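Local coordinates for putative glucoamylase (Bacteroides uniformis, PDB 4GL3), which probably hydrolyses glycosidic bonds of starch-like glucans, as a putative glucoamylase, at residues His98-His103 against Ala162-Phe167; Lys118-Asp123 against Pro180-Ala185. All coordinates share one frame; numbering follows the deposited sequence.

Contact 1: residues His98-His103 against Ala162-Phe167; sequences HGMWAH and AEWNFF
H98 and G99 run beside A162 and E163, with G99 CA 4.3 Å from A162 CA, and E163 N donates a 3.1 Å backbone hydrogen bond to H98 O. A side chain on G99 would run into A162. The E163 carboxylate reaches back to the H98 ring. H98 ND1 gives E163 OE1 a short, nearly straight hydrogen bond of 2.6 Å. The oxygen lies in the imidazole plane and is met on its syn side, 34° out of the carboxylate plane. F166 covers one face of the same imidazole in a face-to-face stack, centroids 3.6 Å apart and planes at 12°. W178 meets both rings edge-to-face. M100, a selenomethionine, adds an apolar patch against A162, W164 and F167. Its chain bends at chi2 (-66°), which brings CE over the six-membered ring of W164, 3.5 Å from the centroid, as a CH-pi contact. SE follows over the same face in a Met-aromatic contact. M100 CG packs 3.6 Å from F167 CE1. The ND1 bond and the F166 stack, with W178 edge-to-face, together probably hold the imidazole in one orientation.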
ATOM      1  N   HIS A  98     -17.300   8.819 -11.384  1.00 19.48           N
ATOM      2  CA  HIS A  98     -16.404   8.814 -12.544  1.00 19.21           C
ATOM      3  C   HIS A  98     -15.497   7.566 -12.538  1.00 25.06           C
ATOM      4  O   HIS A  98     -14.324   7.636 -12.867  1.00 22.49           O
ATOM      5  CB  HIS A  98     -15.630  10.116 -12.649  1.00 20.81           C
ATOM      6  CG  HIS A  98     -16.484  11.297 -13.062  1.00 19.41           C
ATOM      7  ND1 HIS A  98     -16.688  11.635 -14.379  1.00 22.06           N
ATOM      8  CD2 HIS A  98     -17.127  12.244 -12.323  1.00 18.28           C
ATOM      9  CE1 HIS A  98     -17.478  12.706 -14.438  1.00 21.97           C
ATOM     10  NE2 HIS A  98     -17.760  13.087 -13.203  1.00 21.60           N
ATOM     11  N   GLY A  99     -16.084   6.445 -12.146  1.00 22.77           N
ATOM     12  CA  GLY A  99     -15.423   5.155 -12.042  1.00 19.61           C
ATOM     13  C   GLY A  99     -14.615   4.914 -10.776  1.00 22.88           C
ATOM     14  O   GLY A  99     -14.054   3.819 -10.604  1.00 25.55           O
HETATM   15  N   MSE A 100     -14.517   5.919  -9.906  1.00 20.67           N
HETATM   16  CA  MSE A 100     -13.688   5.813  -8.717  1.00 19.77           C
HETATM   17  C   MSE A 100     -14.588   5.599  -7.521  1.00 21.61           C
HETATM   18  O   MSE A 100     -15.776   5.991  -7.536  1.00 24.64           O
HETATM   19  CB  MSE A 100     -12.850   7.053  -8.512  1.00 17.94           C
HETATM   20  CG  MSE A 100     -12.042   7.518  -9.725  1.00 19.91           C
HETATM   21 SE   MSE A 100     -10.672   6.175 -10.159  0.75 18.75          SE
HETATM   22  CE  MSE A 100      -9.921   7.105 -11.664  1.00 22.82           C
ATOM     23  N   TRP A 101     -14.022   5.024  -6.464  1.00 18.62           N
ATOM     24  CA  TRP A 101     -14.708   4.925  -5.172  1.00 19.68           C
ATOM     25  C   TRP A 101     -14.199   5.961  -4.183  1.00 17.28           C
ATOM     26  O   TRP A 101     -13.111   6.545  -4.369  1.00 19.33           O
ATOM     27  CB  TRP A 101     -14.534   3.494  -4.596  1.00 19.77           C
ATOM     28  CG  TRP A 101     -14.931   2.405  -5.570  1.00 18.63           C
ATOM     29  CD1 TRP A 101     -16.177   1.961  -5.821  1.00 22.79           C
ATOM     30  CD2 TRP A 101     -14.051   1.646  -6.438  1.00 20.32           C
ATOM     31  NE1 TRP A 101     -16.144   0.922  -6.759  1.00 21.32           N
ATOM     32  CE2 TRP A 101     -14.844   0.742  -7.156  1.00 22.09           C
ATOM     33  CE3 TRP A 101     -12.681   1.639  -6.651  1.00 21.23           C
ATOM     34  CZ2 TRP A 101     -14.313  -0.115  -8.079  1.00 21.17           C
ATOM     35  CZ3 TRP A 101     -12.144   0.784  -7.586  1.00 23.52           C
ATOM     36  CH2 TRP A 101     -12.953  -0.108  -8.263  1.00 19.18           C
ATOM     37  N   ALA A 102     -14.996   6.153  -3.131  1.00 20.03           N
ATOM     38  CA  ALA A 102     -14.622   6.876  -1.926  1.00 18.04           C
ATOM     39  C   ALA A 102     -13.514   6.145  -1.113  1.00 25.05           C
ATOM     40  O   ALA A 102     -13.201   4.969  -1.367  1.00 23.07           O
ATOM     41  CB  ALA A 102     -15.856   7.197  -1.064  1.00 16.17           C
ATOM     42  N   HIS A 103     -12.857   6.885  -0.213  1.00 21.60           N
ATOM     43  CA  HIS A 103     -11.865   6.327   0.713  1.00 20.12           C
ATOM     44  C   HIS A 103     -12.576   5.264   1.579  1.00 22.19           C
ATOM     45  O   HIS A 103     -12.099   4.143   1.704  1.00 22.66           O
ATOM     46  CB  HIS A 103     -11.265   7.473   1.502  1.00 21.21           C
ATOM     47  CG  HIS A 103     -10.152   7.110   2.448  1.00 23.55           C
ATOM     48  ND1 HIS A 103      -9.299   8.076   2.969  1.00 24.34           N
ATOM     49  CD2 HIS A 103      -9.778   5.932   3.007  1.00 27.21           C
ATOM     50  CE1 HIS A 103      -8.431   7.486   3.788  1.00 27.95           C
ATOM     51  NE2 HIS A 103      -8.706   6.189   3.834  1.00 22.29           N
ATOM     52  N   ALA A 162     -12.565   3.496 -15.215  1.00 23.20           N
ATOM     53  CA  ALA A 162     -11.886   4.389 -14.273  1.00 19.29           C
ATOM     54  C   ALA A 162     -11.383   5.609 -15.056  1.00 21.37           C
ATOM     55  O   ALA A 162     -10.468   5.471 -15.858  1.00 24.66           O
ATOM     56  CB  ALA A 162     -10.736   3.709 -13.552  1.00 20.78           C
ATOM     57  N   GLU A 163     -11.977   6.793 -14.789  1.00 22.61           N
ATOM     58  CA  GLU A 163     -11.742   8.014 -15.609  1.00 23.30           C
ATOM     59  C   GLU A 163     -10.572   8.859 -15.092  1.00 21.42           C
ATOM     60  O   GLU A 163     -10.748   9.987 -14.608  1.00 20.62           O
ATOM     61  CB  GLU A 163     -13.006   8.872 -15.688  1.00 24.60           C
ATOM     62  CG  GLU A 163     -14.197   8.229 -16.393  1.00 24.06           C
ATOM     63  CD  GLU A 163     -15.472   9.017 -16.116  1.00 26.87           C
ATOM     64  OE1 GLU A 163     -15.455  10.278 -16.249  1.00 25.62           O
ATOM     65  OE2 GLU A 163     -16.461   8.384 -15.696  1.00 26.14           O
ATOM     66  N   TRP A 164      -9.362   8.318 -15.206  1.00 18.12           N
ATOM     67  CA  TRP A 164      -8.168   9.002 -14.662  1.00 20.49           C
ATOM     68  C   TRP A 164      -8.071  10.463 -15.152  1.00 20.18           C
ATOM     69  O   TRP A 164      -7.836  11.380 -14.349  1.00 23.67           O
ATOM     70  CB  TRP A 164      -6.884   8.214 -15.008  1.00 20.49           C
ATOM     71  CG  TRP A 164      -6.983   6.794 -14.552  1.00 19.78           C
ATOM     72  CD1 TRP A 164      -7.268   5.718 -15.313  1.00 22.57           C
ATOM     73  CD2 TRP A 164      -6.841   6.322 -13.211  1.00 19.94           C
ATOM     74  NE1 TRP A 164      -7.361   4.586 -14.535  1.00 20.95           N
ATOM     75  CE2 TRP A 164      -7.088   4.929 -13.234  1.00 19.15           C
ATOM     76  CE3 TRP A 164      -6.555   6.945 -11.985  1.00 22.79           C
ATOM     77  CZ2 TRP A 164      -7.064   4.142 -12.070  1.00 21.26           C
ATOM     78  CZ3 TRP A 164      -6.540   6.183 -10.825  1.00 25.31           C
ATOM     79  CH2 TRP A 164      -6.800   4.781 -10.867  1.00 21.86           C
ATOM     80  N   ASN A 165      -8.260  10.665 -16.445  1.00 20.25           N
ATOM     81  CA  ASN A 165      -7.999  11.991 -16.998  0.60 20.55           C
ATOM     82  C   ASN A 165      -8.989  13.050 -16.541  1.00 20.82           C
ATOM     83  O   ASN A 165      -8.640  14.234 -16.542  1.00 24.49           O
ATOM     84  CB  ASN A 165      -7.877  12.019 -18.521  0.60 21.07           C
ATOM     85  CG  ASN A 165      -7.206  13.293 -19.005  0.60 23.49           C
ATOM     86  OD1 ASN A 165      -6.095  13.596 -18.594  0.60 26.04           O
ATOM     87  ND2 ASN A 165      -7.880  14.044 -19.895  0.60 24.47           N
ATOM     88  N   PHE A 166     -10.194  12.643 -16.114  1.00 21.19           N
ATOM     89  CA  PHE A 166     -11.139  13.586 -15.500  1.00 22.17           C
ATOM     90  C   PHE A 166     -10.489  14.333 -14.322  1.00 23.25           C
ATOM     91  O   PHE A 166     -10.778  15.500 -14.107  1.00 20.05           O
ATOM     92  CB  PHE A 166     -12.382  12.820 -15.032  1.00 22.01           C
ATOM     93  CG  PHE A 166     -13.387  13.665 -14.297  1.00 22.56           C
ATOM     94  CD1 PHE A 166     -14.232  14.542 -15.004  1.00 22.12           C
ATOM     95  CD2 PHE A 166     -13.441  13.655 -12.921  1.00 22.24           C
ATOM     96  CE1 PHE A 166     -15.154  15.306 -14.328  1.00 21.92           C
ATOM     97  CE2 PHE A 166     -14.349  14.455 -12.245  1.00 22.27           C
ATOM     98  CZ  PHE A 166     -15.211  15.241 -12.964  1.00 19.42           C
ATOM     99  N   PHE A 167      -9.619  13.641 -13.567  1.00 18.68           N
ATOM    100  CA  PHE A 167      -9.036  14.170 -12.364  1.00 18.42           C
ATOM    101  C   PHE A 167      -7.876  15.118 -12.586  1.00 18.67           C
ATOM    102  O   PHE A 167      -7.277  15.630 -11.605  1.00 21.68           O
ATOM    103  CB  PHE A 167      -8.717  13.029 -11.361  1.00 19.91           C
ATOM    104  CG  PHE A 167      -9.945  12.330 -10.891  1.00 18.79           C
ATOM    105  CD1 PHE A 167     -10.530  11.315 -11.642  1.00 21.54           C
ATOM    106  CD2 PHE A 167     -10.608  12.770  -9.763  1.00 20.86           C
ATOM    107  CE1 PHE A 167     -11.732  10.742 -11.236  1.00 22.10           C
ATOM    108  CE2 PHE A 167     -11.740  12.165  -9.324  1.00 18.34           C
ATOM    109  CZ  PHE A 167     -12.314  11.144 -10.068  1.00 20.53           C
TER

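Contact 2: residues Lys118-Asp123 against Pro180-Ala185; sequences KDDGAD and PNNGWA
K118 lies over one face of the N182 side-chain amide, while the carboxylate of D120 comes to its ND2 end. K118 CA stands 3.4 Å from N182 ND2, and K118 CB sits above N182 CG at 4.0 Å. The D120 carboxylate and the N182 amide are turned 35° apart. N182 ND2 reaches D120 OD1 at 3.4 Å with 141° at the hydrogen, a weak hydrogen bond. The stronger partner of D120 OD1 is the hydroxyl of S179, which is also hydrogen-bonded to the backbone N of N181 and of N182. D120 CG sits between its own backbone N and carbonyl carbon (chi1 64°), and this turns the carboxylate to the 180-185 loop. D120 OD2 then lies 3.7 Å from N181 CB. With alanine in place of D120, the S179 hydroxyl would probably lose its carboxylate partner and N182 ND2 its weak one, so that the N182 amide is freer to turn. The rest of the contact is apolar and light. The K118 chain is extended beyond CG and lays CD against A185 CB, 4.0 Å away. G121 CA meets P180 CD at 4.2 Å, and a side chain on G121 would be tight against that proline. N182 to A185 form a type II' beta turn, closed by a 2.9 Å hydrogen bond from A185 N to N182 O. G183 occupies its second position with positive phi, as glycine often does in such turns. This is a surface contact at one end of the two-stranded antiparallel sheet of 122-123 and 177-178. One segment leads into the first strand and the other leaves the second. D123 then N-caps helix 124-140, so the pair is a loop-to-loop junction beside a helix start, in a chain whose family belongs to the six-hairpin clan.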
ATOM      1  N   LYS A 118     -15.694  17.790   3.469  1.00 19.07           N
ATOM      2  CA  LYS A 118     -15.726  18.013   2.040  1.00 22.11           C
ATOM      3  C   LYS A 118     -15.160  16.826   1.226  1.00 23.61           C
ATOM      4  O   LYS A 118     -15.114  16.890   0.004  1.00 23.65           O
ATOM      5  CB  LYS A 118     -14.962  19.275   1.724  1.00 22.78           C
ATOM      6  CG  LYS A 118     -15.541  20.552   2.349  1.00 23.83           C
ATOM      7  CD  LYS A 118     -15.080  21.791   1.616  1.00 24.88           C
ATOM      8  CE  LYS A 118     -15.647  23.062   2.253  1.00 25.04           C
ATOM      9  NZ  LYS A 118     -15.155  24.309   1.612  1.00 22.27           N
ATOM     10  N   ASP A 119     -14.698  15.762   1.915  1.00 22.94           N
ATOM     11  CA  ASP A 119     -14.147  14.539   1.264  1.00 20.52           C
ATOM     12  C   ASP A 119     -15.195  13.432   1.330  1.00 24.68           C
ATOM     13  O   ASP A 119     -15.130  12.511   2.161  1.00 21.72           O
ATOM     14  CB  ASP A 119     -12.856  14.106   1.965  1.00 25.44           C
ATOM     15  CG  ASP A 119     -12.156  12.907   1.305  1.00 23.10           C
ATOM     16  OD1 ASP A 119     -12.618  12.373   0.254  1.00 22.49           O
ATOM     17  OD2 ASP A 119     -11.077  12.556   1.866  1.00 26.13           O
ATOM     18  N   ASP A 120     -16.160  13.526   0.434  1.00 22.47           N
ATOM     19  CA  ASP A 120     -17.327  12.650   0.436  1.00 21.49           C
ATOM     20  C   ASP A 120     -17.658  12.113  -0.927  1.00 21.99           C
ATOM     21  O   ASP A 120     -18.817  11.759  -1.202  1.00 23.99           O
ATOM     22  CB  ASP A 120     -18.545  13.435   0.988  1.00 24.15           C
ATOM     23  CG  ASP A 120     -18.949  14.646   0.084  1.00 29.81           C
ATOM     24  OD1 ASP A 120     -18.177  14.988  -0.854  1.00 26.02           O
ATOM     25  OD2 ASP A 120     -20.052  15.202   0.334  1.00 25.01           O
ATOM     26  N   GLY A 121     -16.667  12.117  -1.809  1.00 19.38           N
ATOM     27  CA  GLY A 121     -16.793  11.569  -3.143  1.00 20.10           C
ATOM     28  C   GLY A 121     -15.638  10.644  -3.474  1.00 19.32           C
ATOM     29  O   GLY A 121     -15.202   9.880  -2.641  1.00 24.37           O
ATOM     30  N   ALA A 122     -15.144  10.757  -4.702  1.00 20.57           N
ATOM     31  CA  ALA A 122     -14.020   9.984  -5.174  1.00 22.59           C
ATOM     32  C   ALA A 122     -12.742  10.331  -4.381  1.00 21.91           C
ATOM     33  O   ALA A 122     -12.485  11.506  -4.037  1.00 18.52           O
ATOM     34  CB  ALA A 122     -13.775  10.209  -6.681  1.00 17.04           C
ATOM     35  N   ASP A 123     -11.978   9.270  -4.104  1.00 21.45           N
ATOM     36  CA  ASP A 123     -10.571   9.351  -3.656  1.00 20.23           C
ATOM     37  C   ASP A 123      -9.762   8.510  -4.618  1.00 19.27           C
ATOM     38  O   ASP A 123      -9.871   7.235  -4.645  1.00 19.59           O
ATOM     39  CB  ASP A 123     -10.429   8.852  -2.219  1.00 22.50           C
ATOM     40  CG  ASP A 123      -9.008   8.932  -1.703  1.00 23.06           C
ATOM     41  OD1 ASP A 123      -8.058   8.661  -2.500  1.00 20.61           O
ATOM     42  OD2 ASP A 123      -8.844   9.339  -0.539  1.00 25.66           O
ATOM     43  N   PRO A 180     -19.466  15.211  -5.679  1.00 20.82           N
ATOM     44  CA  PRO A 180     -20.681  15.740  -6.257  1.00 20.78           C
ATOM     45  C   PRO A 180     -21.223  16.930  -5.490  1.00 21.21           C
ATOM     46  O   PRO A 180     -21.960  17.734  -6.068  1.00 25.96           O
ATOM     47  CB  PRO A 180     -21.659  14.561  -6.184  1.00 23.38           C
ATOM     48  CG  PRO A 180     -21.140  13.681  -5.089  1.00 27.45           C
ATOM     49  CD  PRO A 180     -19.649  13.858  -5.135  1.00 20.18           C
ATOM     50  N   ASN A 181     -20.853  17.044  -4.213  1.00 19.17           N
ATOM     51  CA  ASN A 181     -21.385  18.098  -3.335  1.00 20.68           C
ATOM     52  C   ASN A 181     -20.422  19.285  -3.169  1.00 21.82           C
ATOM     53  O   ASN A 181     -20.839  20.384  -2.894  1.00 18.99           O
ATOM     54  CB  ASN A 181     -21.724  17.536  -1.932  1.00 20.95           C
ATOM     55  CG  ASN A 181     -22.745  16.415  -1.991  1.00 26.51           C
ATOM     56  OD1 ASN A 181     -22.527  15.339  -1.436  1.00 28.85           O
ATOM     57  ND2 ASN A 181     -23.798  16.642  -2.689  1.00 16.63           N
ATOM     58  N   ASN A 182     -19.125  19.037  -3.345  1.00 19.93           N
ATOM     59  CA  ASN A 182     -18.094  20.059  -3.102  1.00 21.35           C
ATOM     60  C   ASN A 182     -17.162  20.256  -4.285  1.00 23.31           C
ATOM     61  O   ASN A 182     -16.169  20.973  -4.178  1.00 20.91           O
ATOM     62  CB  ASN A 182     -17.292  19.600  -1.873  1.00 19.28           C
ATOM     63  CG  ASN A 182     -18.167  19.487  -0.651  1.00 19.46           C
ATOM     64  OD1 ASN A 182     -18.703  20.491  -0.167  1.00 19.97           O
ATOM     65  ND2 ASN A 182     -18.358  18.291  -0.169  1.00 19.09           N
ATOM     66  N   GLY A 183     -17.459  19.594  -5.406  1.00 21.14           N
ATOM     67  CA  GLY A 183     -16.665  19.718  -6.610  1.00 19.44           C
ATOM     68  C   GLY A 183     -15.181  19.506  -6.332  1.00 19.11           C
ATOM     69  O   GLY A 183     -14.793  18.500  -5.737  1.00 20.31           O
ATOM     70  N   TRP A 184     -14.368  20.481  -6.736  1.00 17.20           N
ATOM     71  CA  TRP A 184     -12.907  20.446  -6.570  1.00 19.81           C
ATOM     72  C   TRP A 184     -12.410  21.138  -5.322  1.00 18.31           C
ATOM     73  O   TRP A 184     -11.205  21.487  -5.224  1.00 21.88           O
ATOM     74  CB  TRP A 184     -12.240  21.088  -7.822  1.00 21.09           C
ATOM     75  CG  TRP A 184     -12.660  20.391  -9.111  1.00 22.24           C
ATOM     76  CD1 TRP A 184     -13.553  20.857 -10.042  1.00 25.26           C
ATOM     77  CD2 TRP A 184     -12.227  19.127  -9.577  1.00 20.13           C
ATOM     78  NE1 TRP A 184     -13.716  19.930 -11.050  1.00 24.16           N
ATOM     79  CE2 TRP A 184     -12.915  18.862 -10.790  1.00 22.75           C
ATOM     80  CE3 TRP A 184     -11.360  18.160  -9.073  1.00 21.52           C
ATOM     81  CZ2 TRP A 184     -12.723  17.706 -11.524  1.00 22.39           C
ATOM     82  CZ3 TRP A 184     -11.156  17.016  -9.801  1.00 21.42           C
ATOM     83  CH2 TRP A 184     -11.858  16.782 -11.008  1.00 21.26           C
ATOM     84  N   ALA A 185     -13.276  21.360  -4.334  1.00 22.93           N
ATOM     85  CA  ALA A 185     -12.897  22.157  -3.155  1.00 21.83           C
ATOM     86  C   ALA A 185     -11.718  21.549  -2.335  1.00 24.66           C
ATOM     87  O   ALA A 185     -11.017  22.277  -1.688  1.00 25.40           O
ATOM     88  CB  ALA A 185     -14.086  22.390  -2.232  1.00 23.36           C
TER

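Overall arrangement
Contacts 1 and 2 are neighbours, with centres about 12 Å apart. Their segments alternate along the chain: 98-103, 118-123, 162-167, then 180-185. The first segments of each touch directly. W101 O lies 3.0 Å from D123 N, probably a hydrogen bond, and A102 CB packs on G121 O at 3.2 Å. The second segments also meet, with W184 CH2 3.5 Å from F166 O. W178, in strand 177-178, packs against H98 and F166 of contact 1 and against W184 of contact 2. Both contacts lie on the same side of the molecule, their centres about 18 and 23 Å from its centre. Contact 1 is partly buried, and contact 2 lies at the surface.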